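Side-chain contact in chitin deacetylase 1 (Bombyx mori, PDB 5ZNT), which uses a zinc ion to hydrolyse the N-acetamido groups of N-acetylglucosamine units in chitin, leaving chitosan and acetate: residues K320-E323 with P324-E327. Numbering follows the deposited sequence.
Sequences KNFE and PWRE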
loop_
_atom_site.group_PDB
_atom_site.type_symbol
_atom_site.label_atom_id
_atom_site.label_comp_id
_atom_site.label_asym_id
_atom_site.label_seq_id
_atom_site.Cartn_x
_atom_site.Cartn_y
_atom_site.Cartn_z
ATOM N N LYS A 320 -16.158 1.400 -16.034
ATOM C CA LYS A 320 -17.285 0.682 -15.445
ATOM C C LYS A 320 -17.232 -0.812 -15.722
ATOM O O LYS A 320 -17.739 -1.604 -14.922
ATOM C CB LYS A 320 -18.605 1.243 -15.974
ATOM C CG LYS A 320 -19.026 2.532 -15.312
ATOM C CD LYS A 320 -20.315 3.092 -15.920
ATOM C CE LYS A 320 -20.112 3.467 -17.397
ATOM N NZ LYS A 320 -21.276 4.185 -17.997
ATOM N N ASN A 321 -16.654 -1.223 -16.851
ATOM C CA ASN A 321 -16.609 -2.639 -17.196
ATOM C C ASN A 321 -15.183 -3.171 -17.264
ATOM O O ASN A 321 -14.954 -4.251 -17.815
ATOM C CB ASN A 321 -17.349 -2.894 -18.517
ATOM C CG ASN A 321 -16.932 -1.934 -19.611
ATOM O OD1 ASN A 321 -15.790 -1.953 -20.069
ATOM N ND2 ASN A 321 -17.849 -1.064 -20.011
ATOM N N PHE A 322 -14.222 -2.435 -16.704
ATOM C CA PHE A 322 -12.835 -2.888 -16.625
ATOM C C PHE A 322 -12.746 -4.095 -15.694
ATOM O O PHE A 322 -13.002 -3.984 -14.487
ATOM C CB PHE A 322 -11.966 -1.733 -16.137
ATOM C CG PHE A 322 -10.494 -1.972 -16.269
ATOM C CD1 PHE A 322 -9.969 -2.565 -17.409
ATOM C CD2 PHE A 322 -9.625 -1.590 -15.246
ATOM C CE1 PHE A 322 -8.597 -2.766 -17.537
ATOM C CE2 PHE A 322 -8.257 -1.781 -15.364
ATOM C CZ PHE A 322 -7.736 -2.370 -16.507
ATOM N N GLU A 323 -12.401 -5.258 -16.250
ATOM C CA GLU A 323 -12.485 -6.500 -15.486
ATOM C C GLU A 323 -11.564 -6.553 -14.268
ATOM O O GLU A 323 -12.019 -7.045 -13.221
ATOM C CB GLU A 323 -12.221 -7.705 -16.399
ATOM C CG GLU A 323 -13.407 -8.069 -17.293
ATOM C CD GLU A 323 -14.727 -8.166 -16.521
ATOM O OE1 GLU A 323 -14.768 -8.820 -15.449
ATOM O OE2 GLU A 323 -15.730 -7.576 -16.984
ATOM N N PRO A 324 -10.301 -6.103 -14.317
ATOM C CA PRO A 324 -9.475 -6.184 -13.095
ATOM C C PRO A 324 -10.085 -5.442 -11.923
ATOM O O PRO A 324 -9.970 -5.903 -10.781
ATOM C CB PRO A 324 -8.137 -5.575 -13.538
ATOM C CG PRO A 324 -8.079 -5.872 -15.032
ATOM C CD PRO A 324 -9.498 -5.686 -15.488
ATOM N N TRP A 325 -10.769 -4.324 -12.172
ATOM C CA TRP A 325 -11.411 -3.592 -11.087
ATOM C C TRP A 325 -12.693 -4.254 -10.590
ATOM O O TRP A 325 -13.266 -3.793 -9.590
ATOM C CB TRP A 325 -11.693 -2.157 -11.523
ATOM C CG TRP A 325 -10.454 -1.307 -11.650
ATOM C CD1 TRP A 325 -9.155 -1.724 -11.587
ATOM C CD2 TRP A 325 -10.410 0.108 -11.860
ATOM N NE1 TRP A 325 -8.303 -0.649 -11.739
ATOM C CE2 TRP A 325 -9.049 0.486 -11.900
ATOM C CE3 TRP A 325 -11.387 1.089 -12.019
ATOM C CZ2 TRP A 325 -8.647 1.801 -12.085
ATOM C CZ3 TRP A 325 -10.984 2.394 -12.209
ATOM C CH2 TRP A 325 -9.627 2.738 -12.255
ATOM N N ARG A 326 -13.161 -5.312 -11.251
ATOM C CA ARG A 326 -14.361 -6.023 -10.834
ATOM C C ARG A 326 -14.050 -7.366 -10.185
ATOM O O ARG A 326 -14.983 -8.081 -9.813
ATOM C CB ARG A 326 -15.302 -6.237 -12.034
ATOM C CG ARG A 326 -15.594 -4.979 -12.852
ATOM C CD ARG A 326 -16.691 -5.221 -13.888
ATOM N NE ARG A 326 -17.852 -5.778 -13.213
ATOM C CZ ARG A 326 -18.877 -5.056 -12.773
ATOM N NH1 ARG A 326 -18.906 -3.738 -12.980
ATOM N NH2 ARG A 326 -19.874 -5.659 -12.136
ATOM N N GLU A 327 -12.774 -7.744 -10.059
ATOM C CA GLU A 327 -12.437 -8.977 -9.345
ATOM C C GLU A 327 -12.938 -8.881 -7.909
ATOM O O GLU A 327 -12.793 -7.838 -7.254
ATOM C CB GLU A 327 -10.925 -9.243 -9.364
ATOM C CG GLU A 327 -10.299 -9.369 -10.758
ATOM C CD GLU A 327 -8.763 -9.316 -10.717
ATOM O OE1 GLU A 327 -8.193 -9.451 -9.611
ATOM O OE2 GLU A 327 -8.126 -9.124 -11.783
#
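In the connection that follows helix 316-319, Glu323-Arg326 form a type I turn with Pro324 and Trp325 in the middle, and the ring of Phe322, just ahead of it, meets the side chains of both. Pro324 CD sits squarely over one face of the phenyl ring, a CH-pi contact 3.6 Å from the centroid of Phe322. The indole of Trp325 receives the edge of the same ring: Phe322 CD2 lies 3.7 Å from Trp325 CD1, offset toward the indole rim, in an edge-to-face pair with planes at 73°. Chi1 of Phe322, -168°, with CG anti to the backbone N, sets the ring with one face to Pro324 and an edge to Trp325. With an alanine in place of Phe322, Pro324 CD and one face of the Trp325 indole would probably lose their aromatic partner, opening a gap beside the turn.

The backbone closes the turn with a 2.9 Å hydrogen bond from Arg326 N to Glu323 O; Trp325 N reaches Phe322 O only weakly. This turn lies in the catalytic, CE4-family part of the protein, away from the zinc site, and Trp325 ties it to helix 303-311, its NE1 donating a hydrogen bond to Gln305 O and its ring meeting that of Trp309.

Arg326 runs past Phe322 O, its CG 3.2 Å from that oxygen, then bends at chi3, and NH1 donates a 3.1 Å hydrogen bond to Lys320 O; the donor lies nearly on the line of the C=O bond, but the N-H itself is bent, at 141°. NH1 also makes a weak bond to Asn68 O.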